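Aldose 1-epimerase (PDB 1LUR) probably catalyses the interconversion of the alpha and beta anomers of aldose sugars such as galactose. Local coordinates at residues L49-D54 with N297-I302; H172-L177 with Y279-L284; L34-F39 with K287-E292; T26-G31 with D57-D62. All coordinates share one frame; numbering follows the deposited sequence.

Following the chain from the N terminus, contact 4 opens first at 26-31, and contacts 3 (34-39) and 1 (49-54) both open before contact 4 closes at 57-62, so it crosses both. That short loop brings the helix 56-61 back onto the strand 24-28. Contact 2 begins later, at 172-177, and closes at 279-284, nested inside the long loops of contacts 1 and 3. Contact 3 then closes at 287-292 and contact 1 at 297-302, crossing each other. Together, contacts 1 to 3 tie the N-terminal sheet and the loop 49-54 to strands 170-175 and 300-305 and to the loops 279-284 and 287-292.

Contact 1 of 4, residues L49-D54 with N297-I302; sequences LVLGFD and NKALAI
Leu51 and Ala299 bring the two backbones nearest each other, with 7.5 Å between Leu51 CA and Ala299 CA; no hydrogen bond joins the segments, and side chains make the contact. Leu51 does the reaching. Its CG stands anti to the carbonyl carbon (chi1 -58°), which carries CD1 toward Ala299 and turns CD2 toward the Lys298 side chain. CD1 presses on the methyl of Ala299, where Leu51 CD1 and Ala299 CB are 3.4 Å apart, tighter than ordinary van der Waals contact. CD2 lies against the far part of a lysine chain, Leu51 CD2 being 3.7 Å from Lys298 CE. Lys298 CG sits over the fork of the leucine, 3.9 Å from Leu51 CD1 and 4.0 Å from Leu51 CD2. Lys298 can offer both CG and CE to the same leucine because its chain bends once, at chi2 (59°), and then runs on alongside the isobutyl group, crossing it at a slant. The methylenes thus serve as apolar surface in a buried place, while the ammonium is carried past it: Lys298 NZ is hydrogen-bonded to Ser180 O and forms a salt bridge with Glu292, so the buried charge is answered. What lies between the two segments explains their spacing. Leu51 is backbone-bonded to Tyr174 and Leu300 to Trp175, so strand 170-175 is the intermediary: the loop that leads from strand 46-48 toward helix 56-61 runs beside it, and strand 300-305 is its neighbour in the sheet.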
loop_
_atom_site.group_PDB
_atom_site.type_symbol
_atom_site.label_atom_id
_atom_site.label_comp_id
_atom_site.label_asym_id
_atom_site.label_seq_id
_atom_site.Cartn_x
_atom_site.Cartn_y
_atom_site.Cartn_z
ATOM N N LEU A 49 -9.904 0.076 11.421
ATOM C CA LEU A 49 -8.536 -0.407 11.330
ATOM C C LEU A 49 -7.535 0.435 10.537
ATOM O O LEU A 49 -6.338 0.169 10.590
ATOM C CB LEU A 49 -8.551 -1.836 10.785
ATOM C CG LEU A 49 -9.517 -2.788 11.501
ATOM C CD1 LEU A 49 -9.485 -4.148 10.823
ATOM C CD2 LEU A 49 -9.129 -2.913 12.972
ATOM N N VAL A 50 -8.006 1.442 9.810
ATOM C CA VAL A 50 -7.091 2.279 9.033
ATOM C C VAL A 50 -7.204 3.762 9.377
ATOM O O VAL A 50 -8.284 4.262 9.709
ATOM C CB VAL A 50 -7.328 2.122 7.510
ATOM C CG1 VAL A 50 -7.203 0.660 7.116
ATOM C CG2 VAL A 50 -8.695 2.668 7.126
ATOM N N LEU A 51 -6.079 4.466 9.302
ATOM C CA LEU A 51 -6.065 5.892 9.603
ATOM C C LEU A 51 -6.810 6.604 8.487
ATOM O O LEU A 51 -7.182 5.982 7.491
ATOM C CB LEU A 51 -4.628 6.407 9.693
ATOM C CG LEU A 51 -3.763 5.704 10.742
ATOM C CD1 LEU A 51 -2.374 6.322 10.767
ATOM C CD2 LEU A 51 -4.423 5.812 12.112
ATOM N N GLY A 52 -7.035 7.901 8.654
ATOM C CA GLY A 52 -7.742 8.648 7.634
ATOM C C GLY A 52 -8.212 10.017 8.088
ATOM O O GLY A 52 -7.631 10.622 8.991
ATOM N N PHE A 53 -9.271 10.505 7.455
ATOM C CA PHE A 53 -9.826 11.808 7.784
ATOM C C PHE A 53 -11.342 11.746 7.756
ATOM O O PHE A 53 -11.926 10.946 7.025
ATOM C CB PHE A 53 -9.321 12.845 6.782
ATOM C CG PHE A 53 -7.823 12.908 6.692
ATOM C CD1 PHE A 53 -7.070 13.407 7.750
ATOM C CD2 PHE A 53 -7.161 12.427 5.565
ATOM C CE1 PHE A 53 -5.677 13.428 7.692
ATOM C CE2 PHE A 53 -5.770 12.442 5.493
ATOM C CZ PHE A 53 -5.024 12.943 6.561
ATOM N N ASP A 54 -11.979 12.595 8.554
ATOM C CA ASP A 54 -13.433 12.628 8.618
ATOM C C ASP A 54 -14.071 13.323 7.410
ATOM O O ASP A 54 -15.249 13.116 7.127
ATOM C CB ASP A 54 -13.877 13.298 9.929
ATOM C CG ASP A 54 -13.459 12.504 11.168
ATOM O OD1 ASP A 54 -13.546 13.047 12.289
ATOM O OD2 ASP A 54 -13.051 11.330 11.028
ATOM N N ASN A 297 5.094 6.599 14.758
ATOM C CA ASN A 297 4.761 5.189 14.926
ATOM C C ASN A 297 3.293 4.913 15.264
ATOM O O ASN A 297 2.977 3.903 15.896
ATOM C CB ASN A 297 5.664 4.557 15.996
ATOM C CG ASN A 297 7.145 4.675 15.659
ATOM O OD1 ASN A 297 7.567 4.370 14.543
ATOM N ND2 ASN A 297 7.941 5.110 16.628
ATOM N N LYS A 298 2.400 5.801 14.835
ATOM C CA LYS A 298 0.973 5.639 15.095
ATOM C C LYS A 298 0.404 4.375 14.452
ATOM O O LYS A 298 -0.310 3.603 15.095
ATOM C CB LYS A 298 0.199 6.855 14.577
ATOM C CG LYS A 298 -1.311 6.650 14.472
ATOM C CD LYS A 298 -1.943 6.297 15.814
ATOM C CE LYS A 298 -3.454 6.126 15.689
ATOM N NZ LYS A 298 -4.091 5.786 16.999
ATOM N N ALA A 299 0.712 4.165 13.176
ATOM C CA ALA A 299 0.212 2.987 12.484
ATOM C C ALA A 299 1.290 2.270 11.691
ATOM O O ALA A 299 2.468 2.637 11.722
ATOM C CB ALA A 299 -0.941 3.373 11.560
ATOM N N LEU A 300 0.873 1.228 10.986
ATOM C CA LEU A 300 1.783 0.445 10.175
ATOM C C LEU A 300 1.273 0.427 8.744
ATOM O O LEU A 300 0.229 -0.163 8.458
ATOM C CB LEU A 300 1.874 -0.989 10.694
ATOM C CG LEU A 300 2.774 -1.924 9.879
ATOM C CD1 LEU A 300 4.223 -1.489 10.027
ATOM C CD2 LEU A 300 2.606 -3.358 10.351
ATOM N N ALA A 301 1.997 1.097 7.852
ATOM C CA ALA A 301 1.604 1.135 6.452
ATOM C C ALA A 301 2.034 -0.203 5.878
ATOM O O ALA A 301 3.187 -0.605 6.016
ATOM C CB ALA A 301 2.308 2.275 5.728
ATOM N N ILE A 302 1.094 -0.906 5.260
ATOM C CA ILE A 302 1.375 -2.203 4.668
ATOM C C ILE A 302 1.129 -2.025 3.177
ATOM O O ILE A 302 -0.010 -1.831 2.745
ATOM C CB ILE A 302 0.451 -3.287 5.264
ATOM C CG1 ILE A 302 0.675 -3.366 6.780
ATOM C CG2 ILE A 302 0.740 -4.626 4.622
ATOM C CD1 ILE A 302 -0.152 -4.436 7.492
#

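Contact 2 of 4, residues H172-L177 with Y279-L284. With SO4 (sulfate ion), chain C.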
loop_
_atom_site.group_PDB
_atom_site.type_symbol
_atom_site.label_atom_id
_atom_site.label_comp_id
_atom_site.label_asym_id
_atom_site.label_seq_id
_atom_site.Cartn_x
_atom_site.Cartn_y
_atom_site.Cartn_z
ATOM N N HIS A 172 -1.693 2.197 -0.117
ATOM C CA HIS A 172 -1.017 2.821 1.009
ATOM C C HIS A 172 -1.809 3.017 2.300
ATOM O O HIS A 172 -1.683 4.052 2.956
ATOM C CB HIS A 172 -0.447 4.168 0.549
ATOM C CG HIS A 172 0.837 4.543 1.223
ATOM N ND1 HIS A 172 0.929 4.781 2.579
ATOM C CD2 HIS A 172 2.088 4.707 0.727
ATOM C CE1 HIS A 172 2.181 5.074 2.889
ATOM N NE2 HIS A 172 2.904 5.037 1.784
ATOM N N ALA A 173 -2.615 2.032 2.680
ATOM C CA ALA A 173 -3.398 2.157 3.908
ATOM C C ALA A 173 -2.509 1.977 5.138
ATOM O O ALA A 173 -1.655 1.093 5.172
ATOM C CB ALA A 173 -4.518 1.123 3.921
ATOM N N TYR A 174 -2.705 2.838 6.132
ATOM C CA TYR A 174 -1.946 2.795 7.381
ATOM C C TYR A 174 -2.828 2.018 8.356
ATOM O O TYR A 174 -3.962 2.424 8.618
ATOM C CB TYR A 174 -1.718 4.203 7.936
ATOM C CG TYR A 174 -0.695 5.052 7.205
ATOM C CD1 TYR A 174 -0.935 5.532 5.914
ATOM C CD2 TYR A 174 0.491 5.430 7.834
ATOM C CE1 TYR A 174 -0.017 6.376 5.276
ATOM C CE2 TYR A 174 1.411 6.267 7.208
ATOM C CZ TYR A 174 1.154 6.738 5.933
ATOM O OH TYR A 174 2.073 7.568 5.328
ATOM N N TRP A 175 -2.311 0.922 8.903
ATOM C CA TRP A 175 -3.083 0.109 9.834
ATOM C C TRP A 175 -2.785 0.248 11.324
ATOM O O TRP A 175 -1.636 0.357 11.745
ATOM C CB TRP A 175 -2.966 -1.366 9.445
ATOM C CG TRP A 175 -3.343 -1.644 8.028
ATOM C CD1 TRP A 175 -2.530 -1.567 6.933
ATOM C CD2 TRP A 175 -4.638 -2.022 7.540
ATOM N NE1 TRP A 175 -3.236 -1.874 5.794
ATOM C CE2 TRP A 175 -4.532 -2.157 6.138
ATOM C CE3 TRP A 175 -5.877 -2.258 8.151
ATOM C CZ2 TRP A 175 -5.621 -2.519 5.335
ATOM C CZ3 TRP A 175 -6.958 -2.618 7.353
ATOM C CH2 TRP A 175 -6.820 -2.744 5.960
ATOM N N ASN A 176 -3.860 0.229 12.106
ATOM C CA ASN A 176 -3.833 0.337 13.562
ATOM C C ASN A 176 -5.110 -0.404 13.946
ATOM O O ASN A 176 -6.214 0.074 13.692
ATOM C CB ASN A 176 -3.910 1.800 14.009
ATOM C CG ASN A 176 -3.904 1.945 15.518
ATOM O OD1 ASN A 176 -4.774 1.409 16.207
ATOM N ND2 ASN A 176 -2.918 2.664 16.041
ATOM N N LEU A 177 -4.950 -1.574 14.552
ATOM C CA LEU A 177 -6.081 -2.400 14.956
ATOM C C LEU A 177 -6.778 -2.158 16.297
ATOM O O LEU A 177 -7.837 -2.736 16.538
ATOM C CB LEU A 177 -5.656 -3.870 14.880
ATOM C CG LEU A 177 -4.812 -4.244 13.654
ATOM C CD1 LEU A 177 -4.463 -5.728 13.697
ATOM C CD2 LEU A 177 -5.575 -3.911 12.380
ATOM N N TYR A 279 6.029 0.363 6.567
ATOM C CA TYR A 279 6.429 1.692 7.016
ATOM C C TYR A 279 5.810 1.944 8.389
ATOM O O TYR A 279 4.590 2.072 8.522
ATOM C CB TYR A 279 5.972 2.756 6.014
ATOM C CG TYR A 279 6.167 4.176 6.493
ATOM C CD1 TYR A 279 7.402 4.611 6.971
ATOM C CD2 TYR A 279 5.115 5.088 6.463
ATOM C CE1 TYR A 279 7.581 5.926 7.408
ATOM C CE2 TYR A 279 5.284 6.398 6.898
ATOM C CZ TYR A 279 6.517 6.809 7.368
ATOM O OH TYR A 279 6.678 8.105 7.801
ATOM N N ALA A 280 6.666 2.021 9.404
ATOM C CA ALA A 280 6.234 2.249 10.779
ATOM C C ALA A 280 5.654 3.625 11.096
ATOM O O ALA A 280 5.518 3.984 12.267
ATOM C CB ALA A 280 7.382 1.933 11.737
ATOM N N SER A 281 5.332 4.403 10.067
ATOM C CA SER A 281 4.758 5.729 10.274
ATOM C C SER A 281 5.597 6.678 11.145
ATOM O O SER A 281 5.055 7.490 11.895
ATOM C CB SER A 281 3.357 5.555 10.878
ATOM O OG SER A 281 2.742 6.794 11.173
ATOM N N LYS A 282 6.915 6.593 11.019
ATOM C CA LYS A 282 7.827 7.435 11.793
ATOM C C LYS A 282 7.691 8.945 11.587
ATOM O O LYS A 282 7.817 9.714 12.538
ATOM C CB LYS A 282 9.274 7.024 11.508
ATOM C CG LYS A 282 10.326 7.868 12.215
ATOM C CD LYS A 282 11.728 7.426 11.815
ATOM C CE LYS A 282 12.800 8.237 12.531
ATOM N NZ LYS A 282 12.713 9.688 12.211
ATOM N N PHE A 283 7.428 9.369 10.355
ATOM C CA PHE A 283 7.291 10.792 10.050
ATOM C C PHE A 283 5.859 11.315 9.947
ATOM O O PHE A 283 5.618 12.354 9.331
ATOM C CB PHE A 283 8.045 11.102 8.753
ATOM C CG PHE A 283 9.505 10.754 8.804
ATOM C CD1 PHE A 283 10.409 11.580 9.464
ATOM C CD2 PHE A 283 9.975 9.579 8.222
ATOM C CE1 PHE A 283 11.761 11.240 9.545
ATOM C CE2 PHE A 283 11.325 9.229 8.298
ATOM C CZ PHE A 283 12.219 10.062 8.962
ATOM N N LEU A 284 4.910 10.611 10.552
ATOM C CA LEU A 284 3.518 11.041 10.500
ATOM C C LEU A 284 3.228 12.103 11.560
ATOM O O LEU A 284 3.820 12.096 12.636
ATOM C CB LEU A 284 2.588 9.841 10.699
ATOM C CG LEU A 284 1.083 10.116 10.635
ATOM C CD1 LEU A 284 0.709 10.684 9.273
ATOM C CD2 LEU A 284 0.329 8.821 10.900
HETATM S S SO4 C . 15.704 11.825 11.450
HETATM O O1 SO4 C . 15.075 11.188 12.626
HETATM O O2 SO4 C . 14.861 12.945 10.986
HETATM O O3 SO4 C . 17.041 12.331 11.821
HETATM O O4 SO4 C . 15.837 10.832 10.366
#
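Tyr174 meets Tyr279 with the far end of its side chain, its hydroxyl and CE2 reaching the CD2-CE2 side of the other ring. Seen from Tyr279 the approach is at the edge, near the ring plane, with Tyr174 OH 3.8 Å from Tyr279 CE2. Carbon meets carbon beside it, Tyr174 CE2 to Tyr279 CE2 at 3.9 Å, and the two side chains cross at a slant rather than stacking. Ser281 adds its CB at the edge of the Tyr174 ring, 4.2 Å from Tyr174 CD2. Neither phenol bonds the other: Tyr174 OH is hydrogen-bonded to Ala64 O, and Phe283 N donates to Tyr279 OH at 2.9 Å. With CG anti to the backbone N (chi1 172°), the Tyr279 ring folds under its own loop, and Ser281 N sits 3.5 Å above its centre. A leucine in place of Tyr279 would probably leave Phe283 N without its acceptor and open a gap beside the Tyr174 ring. Farther out Lys282 NZ holds a sulfate, probably from the crystallisation liquor. Before a type I turn from Ser281 to Leu284, Tyr279 at the end of inner strand 275-279 reaches past strand 300-305 to strand 170-175 in the antiparallel sheet of the mutarotase fold.

Contact 3 of 4, residues L34-F39 with K287-E292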
loop_
_atom_site.group_PDB
_atom_site.type_symbol
_atom_site.label_atom_id
_atom_site.label_comp_id
_atom_site.label_asym_id
_atom_site.label_seq_id
_atom_site.Cartn_x
_atom_site.Cartn_y
_atom_site.Cartn_z
ATOM N N LEU A 34 -8.715 3.926 0.249
ATOM C CA LEU A 34 -9.407 3.095 1.224
ATOM C C LEU A 34 -9.507 4.066 2.396
ATOM O O LEU A 34 -8.545 4.246 3.145
ATOM C CB LEU A 34 -8.564 1.882 1.623
ATOM C CG LEU A 34 -9.123 1.038 2.776
ATOM C CD1 LEU A 34 -10.556 0.608 2.464
ATOM C CD2 LEU A 34 -8.229 -0.183 3.002
ATOM N N ALA A 35 -10.665 4.707 2.530
ATOM C CA ALA A 35 -10.908 5.677 3.598
ATOM C C ALA A 35 -11.099 5.086 4.993
ATOM O O ALA A 35 -10.503 5.562 5.961
ATOM C CB ALA A 35 -12.113 6.536 3.239
ATOM N N LYS A 36 -11.944 4.068 5.104
ATOM C CA LYS A 36 -12.197 3.435 6.393
ATOM C C LYS A 36 -12.380 1.941 6.219
ATOM O O LYS A 36 -12.652 1.462 5.119
ATOM C CB LYS A 36 -13.483 3.972 7.023
ATOM C CG LYS A 36 -13.667 5.474 7.025
ATOM C CD LYS A 36 -15.113 5.816 7.399
ATOM C CE LYS A 36 -15.542 5.101 8.680
ATOM N NZ LYS A 36 -16.967 5.363 9.029
ATOM N N LEU A 37 -12.251 1.221 7.329
ATOM C CA LEU A 37 -12.402 -0.230 7.367
ATOM C C LEU A 37 -12.748 -0.598 8.811
ATOM O O LEU A 37 -11.870 -0.689 9.672
ATOM C CB LEU A 37 -11.115 -0.931 6.931
ATOM C CG LEU A 37 -11.268 -2.424 6.615
ATOM C CD1 LEU A 37 -10.082 -2.887 5.815
ATOM C CD2 LEU A 37 -11.399 -3.233 7.887
ATOM N N THR A 38 -14.037 -0.802 9.069
ATOM C CA THR A 38 -14.504 -1.150 10.404
ATOM C C THR A 38 -14.708 -2.650 10.586
ATOM O O THR A 38 -15.175 -3.339 9.681
ATOM C CB THR A 38 -15.827 -0.426 10.712
ATOM O OG1 THR A 38 -16.813 -0.800 9.743
ATOM C CG2 THR A 38 -15.630 1.077 10.650
ATOM N N PHE A 39 -14.362 -3.142 11.772
ATOM C CA PHE A 39 -14.494 -4.559 12.099
ATOM C C PHE A 39 -14.601 -4.696 13.617
ATOM O O PHE A 39 -13.804 -4.123 14.355
ATOM C CB PHE A 39 -13.268 -5.319 11.597
ATOM C CG PHE A 39 -13.430 -6.812 11.596
ATOM C CD1 PHE A 39 -14.323 -7.424 10.723
ATOM C CD2 PHE A 39 -12.664 -7.610 12.440
ATOM C CE1 PHE A 39 -14.449 -8.812 10.685
ATOM C CE2 PHE A 39 -12.780 -9.001 12.411
ATOM C CZ PHE A 39 -13.673 -9.602 11.531
ATOM N N LYS A 287 -3.815 15.716 11.583
ATOM C CA LYS A 287 -5.080 15.640 12.305
ATOM C C LYS A 287 -6.006 14.673 11.576
ATOM O O LYS A 287 -6.597 15.022 10.554
ATOM C CB LYS A 287 -5.738 17.022 12.379
ATOM C CG LYS A 287 -7.095 17.021 13.075
ATOM C CD LYS A 287 -7.744 18.402 13.070
ATOM C CE LYS A 287 -6.972 19.397 13.930
ATOM N NZ LYS A 287 -6.884 18.952 15.350
ATOM N N GLY A 288 -6.131 13.460 12.108
ATOM C CA GLY A 288 -6.985 12.465 11.484
ATOM C C GLY A 288 -8.394 12.339 12.024
ATOM O O GLY A 288 -8.960 13.292 12.562
ATOM N N LYS A 289 -8.957 11.144 11.867
ATOM C CA LYS A 289 -10.310 10.830 12.320
ATOM C C LYS A 289 -10.536 11.218 13.781
ATOM O O LYS A 289 -9.608 11.189 14.593
ATOM C CB LYS A 289 -10.581 9.331 12.157
ATOM C CG LYS A 289 -10.277 8.773 10.773
ATOM C CD LYS A 289 -10.490 7.262 10.740
ATOM C CE LYS A 289 -10.140 6.673 9.379
ATOM N NZ LYS A 289 -10.944 7.285 8.291
ATOM N N LYS A 290 -11.780 11.570 14.105
ATOM C CA LYS A 290 -12.152 11.963 15.464
ATOM C C LYS A 290 -11.381 13.207 15.898
ATOM O O LYS A 290 -11.383 13.566 17.074
ATOM C CB LYS A 290 -11.850 10.827 16.450
ATOM C CG LYS A 290 -12.476 9.474 16.117
ATOM C CD LYS A 290 -13.873 9.316 16.708
ATOM C CE LYS A 290 -14.881 10.229 16.033
ATOM N NZ LYS A 290 -15.015 9.916 14.581
ATOM N N GLY A 291 -10.722 13.862 14.946
ATOM C CA GLY A 291 -9.959 15.052 15.273
ATOM C C GLY A 291 -8.679 14.649 15.982
ATOM O O GLY A 291 -7.966 15.487 16.538
ATOM N N GLU A 292 -8.395 13.350 15.954
ATOM C CA GLU A 292 -7.208 12.788 16.585
ATOM C C GLU A 292 -5.916 13.303 15.955
ATOM O O GLU A 292 -5.870 13.618 14.766
ATOM C CB GLU A 292 -7.243 11.264 16.482
ATOM C CG GLU A 292 -6.191 10.553 17.319
ATOM C CD GLU A 292 -6.165 9.063 17.063
ATOM O OE1 GLU A 292 -7.234 8.495 16.748
ATOM O OE2 GLU A 292 -5.082 8.451 17.198
#
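Lys289 reaches across to Ala35 and Lys36, the two residues that form a classic beta bulge opposite Thr26 in the antiparallel sheet containing strand 33-40. The lysine gives up the largest surface of the three, and its ammonium makes the one hydrogen bond of the contact. From CB to CE the chain runs extended, then bends at chi4 (-58°), which turns NZ onto the bulge. There Lys289 NZ donates to Ala35 O at 2.9 Å, from a loop side chain to a strand carbonyl. Asp48 OD2 is a long, weak ionic partner of the same ammonium, so its charge probably has some answer nearby. The loop that supplies the lysine is closed on itself: Glu292 N donates to Lys289 O at 2.8 Å, and Gly288 N to Glu292 O at 2.7 Å, while Lys289 N is hydrogen-bonded to Tyr294 OH. Lys36 contributes a methylene, its CG lying 3.5 Å from Lys289 NZ; its own ammonium goes elsewhere, with Lys36 NZ 6.4 Å from Lys289 NZ, which should keep the two like charges from pressing hard on each other. As for the bond itself, Lys289 NZ stands above the carbonyl plane of Ala35, 38° out of it, with a C=O...N angle of 141°.

Contact 4 of 4, residues T26-G31 with D57-D62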
loop_
_atom_site.group_PDB
_atom_site.type_symbol
_atom_site.label_atom_id
_atom_site.label_comp_id
_atom_site.label_asym_id
_atom_site.label_seq_id
_atom_site.Cartn_x
_atom_site.Cartn_y
_atom_site.Cartn_z
ATOM N N THR A 26 -14.952 1.807 3.391
ATOM C CA THR A 26 -15.380 3.048 2.771
ATOM C C THR A 26 -14.282 3.505 1.815
ATOM O O THR A 26 -13.134 3.680 2.216
ATOM C CB THR A 26 -15.635 4.136 3.819
ATOM O OG1 THR A 26 -16.612 3.670 4.758
ATOM C CG2 THR A 26 -16.156 5.397 3.150
ATOM N N LEU A 27 -14.646 3.687 0.550
ATOM C CA LEU A 27 -13.698 4.117 -0.468
ATOM C C LEU A 27 -13.968 5.544 -0.940
ATOM O O LEU A 27 -15.053 6.088 -0.732
ATOM C CB LEU A 27 -13.751 3.172 -1.666
ATOM C CG LEU A 27 -13.514 1.683 -1.394
ATOM C CD1 LEU A 27 -12.246 1.518 -0.568
ATOM C CD2 LEU A 27 -14.709 1.083 -0.656
ATOM N N LEU A 28 -12.969 6.134 -1.589
ATOM C CA LEU A 28 -13.068 7.493 -2.104
ATOM C C LEU A 28 -12.494 7.509 -3.519
ATOM O O LEU A 28 -11.363 7.075 -3.743
ATOM C CB LEU A 28 -12.278 8.448 -1.203
ATOM C CG LEU A 28 -12.386 9.956 -1.446
ATOM C CD1 LEU A 28 -13.822 10.422 -1.199
ATOM C CD2 LEU A 28 -11.431 10.681 -0.506
ATOM N N PRO A 29 -13.275 8.000 -4.493
ATOM C CA PRO A 29 -12.838 8.069 -5.890
ATOM C C PRO A 29 -11.484 8.752 -6.031
ATOM O O PRO A 29 -10.666 8.371 -6.874
ATOM C CB PRO A 29 -13.954 8.863 -6.560
ATOM C CG PRO A 29 -15.160 8.467 -5.768
ATOM C CD PRO A 29 -14.645 8.525 -4.349
ATOM N N PHE A 30 -11.249 9.765 -5.202
ATOM C CA PHE A 30 -9.986 10.487 -5.250
ATOM C C PHE A 30 -8.860 9.581 -4.783
ATOM O O PHE A 30 -8.828 9.146 -3.630
ATOM C CB PHE A 30 -10.037 11.732 -4.367
ATOM C CG PHE A 30 -8.768 12.527 -4.382
ATOM C CD1 PHE A 30 -8.372 13.206 -5.531
ATOM C CD2 PHE A 30 -7.953 12.575 -3.259
ATOM C CE1 PHE A 30 -7.177 13.923 -5.558
ATOM C CE2 PHE A 30 -6.756 13.287 -3.276
ATOM C CZ PHE A 30 -6.368 13.962 -4.428
ATOM N N GLY A 31 -7.937 9.298 -5.696
ATOM C CA GLY A 31 -6.814 8.442 -5.373
ATOM C C GLY A 31 -7.229 7.001 -5.133
ATOM O O GLY A 31 -6.434 6.219 -4.610
ATOM N N ASP A 57 -12.252 16.666 1.720
ATOM C CA ASP A 57 -11.228 17.659 1.437
ATOM C C ASP A 57 -9.918 17.364 2.164
ATOM O O ASP A 57 -8.839 17.570 1.605
ATOM C CB ASP A 57 -11.733 19.055 1.799
ATOM C CG ASP A 57 -11.132 20.132 0.920
ATOM O OD1 ASP A 57 -9.912 20.381 1.024
ATOM O OD2 ASP A 57 -11.882 20.722 0.113
ATOM N N GLU A 58 -10.007 16.881 3.402
ATOM C CA GLU A 58 -8.806 16.570 4.175
ATOM C C GLU A 58 -7.987 15.502 3.462
ATOM O O GLU A 58 -6.758 15.484 3.551
ATOM C CB GLU A 58 -9.172 16.074 5.575
ATOM C CG GLU A 58 -9.830 17.118 6.456
ATOM C CD GLU A 58 -10.240 16.559 7.801
ATOM O OE1 GLU A 58 -9.358 16.349 8.658
ATOM O OE2 GLU A 58 -11.449 16.317 7.994
ATOM N N PHE A 59 -8.678 14.608 2.765
ATOM C CA PHE A 59 -8.019 13.535 2.029
ATOM C C PHE A 59 -7.324 14.126 0.811
ATOM O O PHE A 59 -6.195 13.754 0.486
ATOM C CB PHE A 59 -9.043 12.491 1.578
ATOM C CG PHE A 59 -9.192 11.335 2.525
ATOM C CD1 PHE A 59 -8.207 10.356 2.605
ATOM C CD2 PHE A 59 -10.319 11.218 3.332
ATOM C CE1 PHE A 59 -8.341 9.279 3.472
ATOM C CE2 PHE A 59 -10.464 10.144 4.206
ATOM C CZ PHE A 59 -9.472 9.172 4.275
ATOM N N GLU A 60 -8.008 15.053 0.144
ATOM C CA GLU A 60 -7.467 15.706 -1.043
ATOM C C GLU A 60 -6.268 16.582 -0.705
ATOM O O GLU A 60 -5.508 16.981 -1.587
ATOM C CB GLU A 60 -8.548 16.553 -1.721
ATOM C CG GLU A 60 -9.709 15.750 -2.288
ATOM C CD GLU A 60 -10.796 16.629 -2.884
ATOM O OE1 GLU A 60 -11.368 17.454 -2.142
ATOM O OE2 GLU A 60 -11.082 16.496 -4.093
ATOM N N LYS A 61 -6.095 16.883 0.576
ATOM C CA LYS A 61 -4.981 17.714 1.001
ATOM C C LYS A 61 -3.876 16.897 1.663
ATOM O O LYS A 61 -2.786 17.408 1.902
ATOM C CB LYS A 61 -5.475 18.807 1.958
ATOM C CG LYS A 61 -6.390 19.837 1.302
ATOM C CD LYS A 61 -6.971 20.815 2.322
ATOM C CE LYS A 61 -7.703 21.963 1.630
ATOM N NZ LYS A 61 -8.432 22.845 2.590
ATOM N N ASP A 62 -4.154 15.627 1.950
ATOM C CA ASP A 62 -3.167 14.758 2.586
ATOM C C ASP A 62 -1.919 14.593 1.727
ATOM O O ASP A 62 -2.000 14.599 0.499
ATOM C CB ASP A 62 -3.778 13.381 2.873
ATOM C CG ASP A 62 -2.750 12.378 3.363
ATOM O OD1 ASP A 62 -1.916 12.740 4.221
ATOM O OD2 ASP A 62 -2.781 11.218 2.900
#
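Phe30 carries Glu60 over one face of its ring and the carbonyl oxygen of Phe59 at its edge. The face contact is a CH-pi interaction: Glu60 CG lies 3.9 Å from the centroid of the Phe30 ring, 17° off the normal and displaced toward the rim. Beyond CG the glutamate chain is extended, and its carboxylate plane is turned 81° to the ring; Glu60 OE2 has a long, weak ion pair with Lys111. At the rim, Phe30 CE2 comes to 3.4 Å from Glu60 CA and 3.8 Å from Phe59 O, so the ring end abuts the helix backbone itself. That same Phe59 O already accepts a hydrogen bond from Asp62 N, at 3.1 Å. Phe30 gets there with its CG anti to the backbone N (chi1 -180°), which sends the ring outward from the turn onto the helix. The second flat group, Phe59, receives Leu28: Leu28 CD2 touches Phe59 CB at 3.6 Å and Phe59 CG at 3.8 Å, approaching the ring obliquely. Phe59 also meets Phe53 edge-to-face and touches Thr33 and Ala35. An alanine at Phe30 would remove the whole ring, and this is likely to open a gap against the helix backbone and strip Glu60 CG of its aromatic support. The arrangement is that of a short helix packed on a beta hairpin: residues 56-61, in a protein with little helix, lie against strands 24-28 and 33-40, and Phe30 comes from the turn joining those strands.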